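Local atomic coordinates of alpha-rhamnosidase (Dictyoglomus thermophilum, PDB entry 6I60), a protein that probably hydrolyses terminal non-reducing alpha-L-rhamnose residues from alpha-L-rhamnosides, as a bacterial alpha-L-rhamnosidase. Residues 163-166 against 170-173; 602-607 against 665-670; 835-840 against 845-850. One frame throughout, in Å; residues are numbered along the deposited sequence.

How the contacts relate
The three contacts follow one another along the chain and sit in separate parts of it. Contact 1 lies between a connecting loop and the start of strand 171-184, in the beta-rich first half. Contact 2 joins a loop to helix 651-672 within the six-hairpin glycosidase domain, and contact 3 is a beta hairpin in the C-terminal domain, entered directly from helix 826-835. None touches another: the centres of contacts 1 and 2 are about 41 Å apart, those of 2 and 3 about 34 Å. Contacts 1 and 3, with centres about 48 Å apart, lie on opposite sides of the chain's centre. Each contact is thus local packing within its own part of the chain: the helical catalytic domain, and the beta-rich parts before and after it.

Contact 1 (163-166 against 170-173)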
loop_
_atom_site.group_PDB
_atom_site.type_symbol
_atom_site.label_atom_id
_atom_site.label_comp_id
_atom_site.label_asym_id
_atom_site.label_seq_id
_atom_site.Cartn_x
_atom_site.Cartn_y
_atom_site.Cartn_z
ATOM N N ASP A 163 -13.728 -17.458 23.131
ATOM C CA ASP A 163 -12.746 -18.489 23.453
ATOM C C ASP A 163 -11.800 -18.665 22.273
ATOM O O ASP A 163 -12.209 -19.124 21.202
ATOM C CB ASP A 163 -13.448 -19.802 23.789
ATOM C CG ASP A 163 -13.488 -20.077 25.277
ATOM O OD1 ASP A 163 -13.927 -21.180 25.666
ATOM O OD2 ASP A 163 -13.082 -19.191 26.057
ATOM N N GLY A 164 -10.540 -18.304 22.464
ATOM C CA GLY A 164 -9.520 -18.501 21.464
ATOM C C GLY A 164 -8.943 -17.249 20.822
ATOM O O GLY A 164 -8.422 -17.342 19.702
ATOM N N ALA A 165 -9.017 -16.093 21.487
ATOM C CA ALA A 165 -8.414 -14.879 20.962
ATOM C C ALA A 165 -6.912 -15.083 20.758
ATOM O O ALA A 165 -6.304 -15.945 21.399
ATOM C CB ALA A 165 -8.671 -13.708 21.910
ATOM N N PRO A 166 -6.291 -14.301 19.845
ATOM C CA PRO A 166 -4.863 -14.492 19.536
ATOM C C PRO A 166 -3.962 -14.635 20.755
ATOM O O PRO A 166 -3.378 -15.703 20.973
ATOM C CB PRO A 166 -4.518 -13.230 18.739
ATOM C CG PRO A 166 -5.789 -12.887 18.041
ATOM C CD PRO A 166 -6.919 -13.313 18.949
ATOM N N ASN A 170 -9.492 -9.535 24.992
ATOM C CA ASN A 170 -10.934 -9.361 24.984
ATOM C C ASN A 170 -11.288 -8.185 24.081
ATOM O O ASN A 170 -10.421 -7.434 23.632
ATOM C CB ASN A 170 -11.476 -9.141 26.402
ATOM C CG ASN A 170 -10.873 -7.924 27.073
ATOM O OD1 ASN A 170 -9.809 -7.446 26.679
ATOM N ND2 ASN A 170 -11.554 -7.416 28.094
ATOM N N TYR A 171 -12.584 -8.031 23.815
ATOM C CA TYR A 171 -13.074 -7.008 22.895
ATOM C C TYR A 171 -14.129 -6.171 23.605
ATOM O O TYR A 171 -15.224 -6.661 23.897
ATOM C CB TYR A 171 -13.640 -7.640 21.621
ATOM C CG TYR A 171 -12.694 -8.614 20.953
ATOM C CD1 TYR A 171 -11.803 -8.190 19.976
ATOM C CD2 TYR A 171 -12.688 -9.957 21.304
ATOM C CE1 TYR A 171 -10.933 -9.077 19.365
ATOM C CE2 TYR A 171 -11.823 -10.851 20.700
ATOM C CZ TYR A 171 -10.950 -10.407 19.731
ATOM O OH TYR A 171 -10.088 -11.295 19.129
ATOM N N THR A 172 -13.796 -4.912 23.884
ATOM C CA THR A 172 -14.727 -3.957 24.473
ATOM C C THR A 172 -15.315 -3.121 23.342
ATOM O O THR A 172 -14.636 -2.251 22.786
ATOM C CB THR A 172 -14.031 -3.072 25.506
ATOM O OG1 THR A 172 -13.026 -3.830 26.192
ATOM C CG2 THR A 172 -15.033 -2.544 26.516
ATOM N N ILE A 173 -16.571 -3.387 23.000
ATOM C CA ILE A 173 -17.240 -2.744 21.874
ATOM C C ILE A 173 -18.218 -1.721 22.432
ATOM O O ILE A 173 -19.227 -2.084 23.050
ATOM C CB ILE A 173 -17.957 -3.764 20.979
ATOM C CG1 ILE A 173 -16.943 -4.698 20.312
ATOM C CG2 ILE A 173 -18.799 -3.050 19.932
ATOM C CD1 ILE A 173 -17.277 -6.167 20.461
#
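Tyr171 reaches across to Ala165 and Pro166 with the far end of its side chain, while its backbone stays in the strand. At CB the chain takes CG beside the backbone N and opposite the carbonyl carbon (chi1 -52°), which sends the ring along toward the loop. On the way out, ring atom CE2 comes within 4.4 Å of Ala165 CB, the methyl approaching the ring obliquely. At the tip, Tyr171 OH lies 3.9 Å from Ala165 CB. The closed proline ring offers its CD to the same hydroxyl, Pro166 CD to Tyr171 OH being 3.8 Å, and the two side chains cross at about a right angle. These are light van der Waals contacts; no hydrogen bond joins the two segments here. The setting is a pair of antiparallel strands, 157-160 and 171-184, joined by a long loop; Tyr171 hydrogen-bonds through its backbone to Tyr160, and the loop folds back beside the start of the second strand. A long, flat tyrosine suits the gap it spans, the CA atoms of Ala165 and Tyr171 being 9.3 Å apart. His301 meets the tyrosine ring edge-to-face, and Pro166 rests on Asp501.

Contact 2 (602-607 against 665-670)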
loop_
_atom_site.group_PDB
_atom_site.type_symbol
_atom_site.label_atom_id
_atom_site.label_comp_id
_atom_site.label_asym_id
_atom_site.label_seq_id
_atom_site.Cartn_x
_atom_site.Cartn_y
_atom_site.Cartn_z
ATOM N N ASP A 602 29.362 -10.481 18.441
ATOM C CA ASP A 602 30.254 -11.254 17.591
ATOM C C ASP A 602 29.679 -11.467 16.198
ATOM O O ASP A 602 30.149 -12.345 15.466
ATOM C CB ASP A 602 30.583 -12.589 18.250
ATOM C CG ASP A 602 31.368 -12.417 19.528
ATOM O OD1 ASP A 602 30.826 -12.729 20.609
ATOM O OD2 ASP A 602 32.526 -11.955 19.449
ATOM N N TYR A 603 28.817 -10.573 15.747
ATOM C CA TYR A 603 28.306 -10.589 14.374
ATOM C C TYR A 603 27.325 -11.625 13.878
ATOM O O TYR A 603 26.976 -11.597 12.736
ATOM C CB TYR A 603 29.462 -10.565 13.411
ATOM C CG TYR A 603 30.440 -9.489 13.704
ATOM C CD1 TYR A 603 31.623 -9.771 14.326
ATOM C CD2 TYR A 603 30.184 -8.189 13.364
ATOM C CE1 TYR A 603 32.532 -8.781 14.603
ATOM C CE2 TYR A 603 31.087 -7.193 13.633
ATOM C CZ TYR A 603 32.257 -7.503 14.257
ATOM O OH TYR A 603 33.166 -6.527 14.533
ATOM N N ILE A 604 26.920 -12.558 14.709
ATOM C CA ILE A 604 25.933 -13.551 14.306
ATOM C C ILE A 604 24.736 -13.327 15.216
ATOM O O ILE A 604 24.811 -13.578 16.426
ATOM C CB ILE A 604 26.471 -14.989 14.400
ATOM C CG1 ILE A 604 27.609 -15.192 13.399
ATOM C CG2 ILE A 604 25.383 -16.014 14.115
ATOM C CD1 ILE A 604 28.827 -14.358 13.680
ATOM N N VAL A 605 23.655 -12.787 14.654
ATOM C CA VAL A 605 22.444 -12.520 15.424
ATOM C C VAL A 605 21.729 -13.855 15.603
ATOM O O VAL A 605 21.043 -14.337 14.702
ATOM C CB VAL A 605 21.551 -11.477 14.750
ATOM C CG1 VAL A 605 22.085 -10.079 14.995
ATOM C CG2 VAL A 605 21.493 -11.729 13.276
ATOM N N SER A 606 21.911 -14.471 16.771
ATOM C CA SER A 606 21.262 -15.741 17.055
ATOM C C SER A 606 19.778 -15.584 17.355
ATOM O O SER A 606 19.041 -16.572 17.291
ATOM C CB SER A 606 21.955 -16.432 18.230
ATOM O OG SER A 606 21.092 -17.373 18.841
ATOM N N PHE A 607 19.326 -14.375 17.678
ATOM C CA PHE A 607 17.927 -14.156 18.013
ATOM C C PHE A 607 17.074 -14.158 16.751
ATOM O O PHE A 607 17.398 -13.484 15.769
ATOM C CB PHE A 607 17.746 -12.837 18.765
ATOM C CG PHE A 607 16.312 -12.386 18.856
ATOM C CD1 PHE A 607 15.887 -11.238 18.204
ATOM C CD2 PHE A 607 15.385 -13.118 19.586
ATOM C CE1 PHE A 607 14.566 -10.826 18.282
ATOM C CE2 PHE A 607 14.063 -12.710 19.668
ATOM C CZ PHE A 607 13.654 -11.563 19.016
ATOM N N LYS A 665 29.733 -10.483 6.477
ATOM C CA LYS A 665 30.109 -11.464 5.466
ATOM C C LYS A 665 31.124 -12.470 6.002
ATOM O O LYS A 665 30.878 -13.681 5.999
ATOM C CB LYS A 665 30.667 -10.723 4.247
ATOM C CG LYS A 665 31.227 -11.598 3.148
ATOM C CD LYS A 665 31.224 -10.844 1.825
ATOM C CE LYS A 665 32.390 -11.255 0.939
ATOM N NZ LYS A 665 33.521 -10.282 1.007
ATOM N N SER A 666 32.279 -11.982 6.464
ATOM C CA SER A 666 33.344 -12.888 6.891
ATOM C C SER A 666 32.917 -13.725 8.091
ATOM O O SER A 666 33.294 -14.897 8.204
ATOM C CB SER A 666 34.614 -12.101 7.210
ATOM O OG SER A 666 34.331 -10.971 8.016
ATOM N N ALA A 667 32.129 -13.143 8.996
ATOM C CA ALA A 667 31.589 -13.913 10.110
ATOM C C ALA A 667 30.439 -14.809 9.671
ATOM O O ALA A 667 30.247 -15.892 10.238
ATOM C CB ALA A 667 31.135 -12.973 11.227
ATOM N N PHE A 668 29.667 -14.373 8.672
ATOM C CA PHE A 668 28.605 -15.209 8.118
ATOM C C PHE A 668 29.175 -16.468 7.482
ATOM O O PHE A 668 28.625 -17.563 7.647
ATOM C CB PHE A 668 27.801 -14.399 7.097
ATOM C CG PHE A 668 26.650 -15.137 6.482
ATOM C CD1 PHE A 668 26.805 -15.809 5.279
ATOM C CD2 PHE A 668 25.403 -15.125 7.081
ATOM C CE1 PHE A 668 25.745 -16.477 4.701
ATOM C CE2 PHE A 668 24.338 -15.791 6.506
ATOM C CZ PHE A 668 24.510 -16.469 5.313
ATOM N N ASN A 669 30.286 -16.332 6.753
ATOM C CA ASN A 669 30.884 -17.474 6.071
ATOM C C ASN A 669 31.619 -18.397 7.031
ATOM O O ASN A 669 31.635 -19.615 6.822
ATOM C CB ASN A 669 31.836 -16.991 4.977
ATOM C CG ASN A 669 31.109 -16.584 3.711
ATOM O OD1 ASN A 669 30.096 -17.183 3.346
ATOM N ND2 ASN A 669 31.619 -15.561 3.035
ATOM N N LYS A 670 32.230 -17.845 8.081
ATOM C CA LYS A 670 32.956 -18.681 9.028
ATOM C C LYS A 670 32.024 -19.623 9.782
ATOM O O LYS A 670 32.443 -20.715 10.182
ATOM C CB LYS A 670 33.732 -17.804 10.011
ATOM C CG LYS A 670 35.086 -17.343 9.498
ATOM C CD LYS A 670 35.953 -16.819 10.635
ATOM C CE LYS A 670 36.258 -15.338 10.464
ATOM N NZ LYS A 670 37.051 -14.797 11.604
#
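Ala667, on helix 651-672, sets its methyl against Tyr603 CB and the end of Ile604, and it has the most surface buried of any residue here. The methyl rests on the seam between these two adjacent groups: Ala667 CB meets Tyr603 CB at 3.7 Å and Ile604 CD1 at 3.6 Å. All three groups are apolar, and no hydrogen bond crosses between the segments. A methyl suits this point of the helix because the loop passes close by, with the CA atoms of Tyr603 and Ala667 only 6.3 Å apart.

Ile604 makes its contact with the far end of its longer branch. CG1 stands beside the backbone N (chi1 -65°), and a further bend at chi2 (65°) brings CD1 over to the alanine, where it also lies 4.0 Å from Ala667 O. Isoleucine can serve two neighbours, since its side chain also touches Thr631 of helix 626-648.

Tyr603 touches the methyl with CB, and its side chain also touches Leu660 and Lys663 of the same helix. It lies about 4 Å, nearest atoms, from a bound 2-(2-ethoxyethoxy)ethanol; a molecule of this compound is bound by Tyr656, Glu659 and Leu660 of that helix. Such packing of an interhelical loop, here between helices 586-599 and 626-648, against a neighbouring helix belongs to the helical-hairpin architecture of the (alpha/alpha)6 barrel found in this glycosidase family.

Contact 3 (835-840 against 845-850); sequences AGVRVG and NKIIFE
Arg838 and Ile848 face each other as an antiparallel hydrogen-bonded pair, each backbone N-H given to the other's carbonyl. Arg838 N reaches Ile848 O at 3.1 Å, in the carbonyl plane, and the return bond from Ile848 N to Arg838 O is nearly straight (175°). Further bonds follow at both ends: Glu850 N donates to Gly836 O at 2.7 Å, and Gly840 N to Lys846 O at 2.7 Å. Gly836 has positive phi just after helix 826-835, a conformation easy for glycine, and a CB there would also collide with Glu850 O.

The Arg838 chain bends at chi3 (-55°) and carries its guanidinium over the partner strand. There NH1 forms a salt bridge with Glu850 OE1, its hydrogen bond weak at 3.2 Å, the carboxylate turned almost perpendicular to the guanidinium (85°). That carboxylate has other partners, OE1 bonding with His897 ND1 and OE2 with His852 NE2. Ile848 CG2 lies over one guanidinium face, offset toward the rim; Ile848 CD1 is 3.8 Å from Arg838 NH2 and 3.7 Å from Gly840 CA. Replacing Ile848 by alanine removes CG1, CG2 and CD1, which would probably open a gap beside Gly840 CA and leave the guanidinium less confined on that side.

On the other face Val837 CG2 meets Ile847 CG2 at 3.8 Å, with Ile847 CG2 over one face of the Phe849 ring, offset toward its rim. These three pack on strand 869-877, with strands 859-866 and 882-888 beside it, while strand 846-849 pairs in parallel with 893-899, leaving 837-841 as the sheet's outermost strand within the chain.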
loop_
_atom_site.group_PDB
_atom_site.type_symbol
_atom_site.label_atom_id
_atom_site.label_comp_id
_atom_site.label_asym_id
_atom_site.label_seq_id
_atom_site.Cartn_x
_atom_site.Cartn_y
_atom_site.Cartn_z
ATOM N N ALA A 835 8.571 -10.195 -18.213
ATOM C CA ALA A 835 8.416 -9.037 -19.085
ATOM C C ALA A 835 9.771 -8.410 -19.388
ATOM O O ALA A 835 10.172 -8.293 -20.553
ATOM C CB ALA A 835 7.474 -8.021 -18.442
ATOM N N GLY A 836 10.493 -8.002 -18.346
ATOM C CA GLY A 836 11.876 -7.599 -18.496
ATOM C C GLY A 836 12.154 -6.115 -18.371
ATOM O O GLY A 836 13.004 -5.587 -19.092
ATOM N N VAL A 837 11.463 -5.428 -17.465
ATOM C CA VAL A 837 11.699 -4.011 -17.213
ATOM C C VAL A 837 12.070 -3.846 -15.743
ATOM O O VAL A 837 11.272 -4.162 -14.852
ATOM C CB VAL A 837 10.486 -3.145 -17.592
ATOM C CG1 VAL A 837 9.192 -3.727 -17.033
ATOM C CG2 VAL A 837 10.693 -1.712 -17.124
ATOM N N ARG A 838 13.290 -3.374 -15.492
ATOM C CA ARG A 838 13.793 -3.178 -14.142
ATOM C C ARG A 838 14.444 -1.807 -14.035
ATOM O O ARG A 838 14.784 -1.176 -15.038
ATOM C CB ARG A 838 14.809 -4.258 -13.741
ATOM C CG ARG A 838 14.744 -5.527 -14.568
ATOM C CD ARG A 838 15.635 -6.609 -13.986
ATOM N NE ARG A 838 17.013 -6.156 -13.826
ATOM C CZ ARG A 838 18.032 -6.585 -14.565
ATOM N NH1 ARG A 838 17.831 -7.482 -15.523
ATOM N NH2 ARG A 838 19.254 -6.119 -14.347
ATOM N N VAL A 839 14.625 -1.359 -12.799
ATOM C CA VAL A 839 15.232 -0.058 -12.543
ATOM C C VAL A 839 16.745 -0.180 -12.672
ATOM O O VAL A 839 17.371 -1.031 -12.029
ATOM C CB VAL A 839 14.821 0.471 -11.158
ATOM C CG1 VAL A 839 14.994 -0.606 -10.095
ATOM C CG2 VAL A 839 15.620 1.706 -10.803
ATOM N N GLY A 840 17.333 0.660 -13.521
ATOM C CA GLY A 840 18.772 0.672 -13.700
ATOM C C GLY A 840 19.441 1.696 -12.810
ATOM O O GLY A 840 20.524 1.456 -12.268
ATOM N N ASN A 845 15.836 6.710 -13.677
ATOM C CA ASN A 845 16.717 7.531 -14.501
ATOM C C ASN A 845 17.329 6.717 -15.632
ATOM O O ASN A 845 17.560 7.243 -16.727
ATOM C CB ASN A 845 17.812 8.161 -13.639
ATOM C CG ASN A 845 17.495 9.595 -13.251
ATOM O OD1 ASN A 845 17.764 10.529 -14.006
ATOM N ND2 ASN A 845 16.918 9.774 -12.068
ATOM N N LYS A 846 17.591 5.435 -15.387
ATOM C CA LYS A 846 17.989 4.492 -16.421
ATOM C C LYS A 846 17.098 3.266 -16.306
ATOM O O LYS A 846 16.854 2.774 -15.200
ATOM C CB LYS A 846 19.464 4.102 -16.291
ATOM C CG LYS A 846 19.917 3.029 -17.270
ATOM C CD LYS A 846 21.429 3.036 -17.436
ATOM C CE LYS A 846 21.827 3.038 -18.905
ATOM N NZ LYS A 846 23.279 3.322 -19.081
ATOM N N ILE A 847 16.602 2.787 -17.442
ATOM C CA ILE A 847 15.724 1.627 -17.495
ATOM C C ILE A 847 16.455 0.499 -18.206
ATOM O O ILE A 847 17.111 0.720 -19.230
ATOM C CB ILE A 847 14.396 1.959 -18.204
ATOM C CG1 ILE A 847 13.880 3.326 -17.751
ATOM C CG2 ILE A 847 13.361 0.876 -17.942
ATOM C CD1 ILE A 847 12.669 3.796 -18.512
ATOM N N ILE A 848 16.349 -0.706 -17.658
ATOM C CA ILE A 848 16.953 -1.900 -18.239
ATOM C C ILE A 848 15.832 -2.732 -18.845
ATOM O O ILE A 848 14.970 -3.251 -18.125
ATOM C CB ILE A 848 17.746 -2.705 -17.202
ATOM C CG1 ILE A 848 18.738 -1.802 -16.470
ATOM C CG2 ILE A 848 18.477 -3.857 -17.870
ATOM C CD1 ILE A 848 19.578 -2.526 -15.445
ATOM N N PHE A 849 15.838 -2.856 -20.171
ATOM C CA PHE A 849 14.860 -3.665 -20.901
ATOM C C PHE A 849 15.527 -4.995 -21.241
ATOM O O PHE A 849 16.143 -5.149 -22.295
ATOM C CB PHE A 849 14.377 -2.941 -22.153
ATOM C CG PHE A 849 13.666 -1.645 -21.875
ATOM C CD1 PHE A 849 12.322 -1.636 -21.537
ATOM C CD2 PHE A 849 14.338 -0.437 -21.963
ATOM C CE1 PHE A 849 11.664 -0.446 -21.286
ATOM C CE2 PHE A 849 13.685 0.756 -21.712
ATOM C CZ PHE A 849 12.345 0.751 -21.374
ATOM N N GLU A 850 15.401 -5.967 -20.336
ATOM C CA GLU A 850 16.032 -7.279 -20.484
ATOM C C GLU A 850 14.966 -8.364 -20.409
ATOM O O GLU A 850 14.696 -8.910 -19.326
ATOM C CB GLU A 850 17.104 -7.491 -19.419
ATOM C CG GLU A 850 17.885 -8.781 -19.574
ATOM C CD GLU A 850 18.752 -9.078 -18.371
ATOM O OE1 GLU A 850 19.658 -8.269 -18.077
ATOM O OE2 GLU A 850 18.524 -10.116 -17.717
#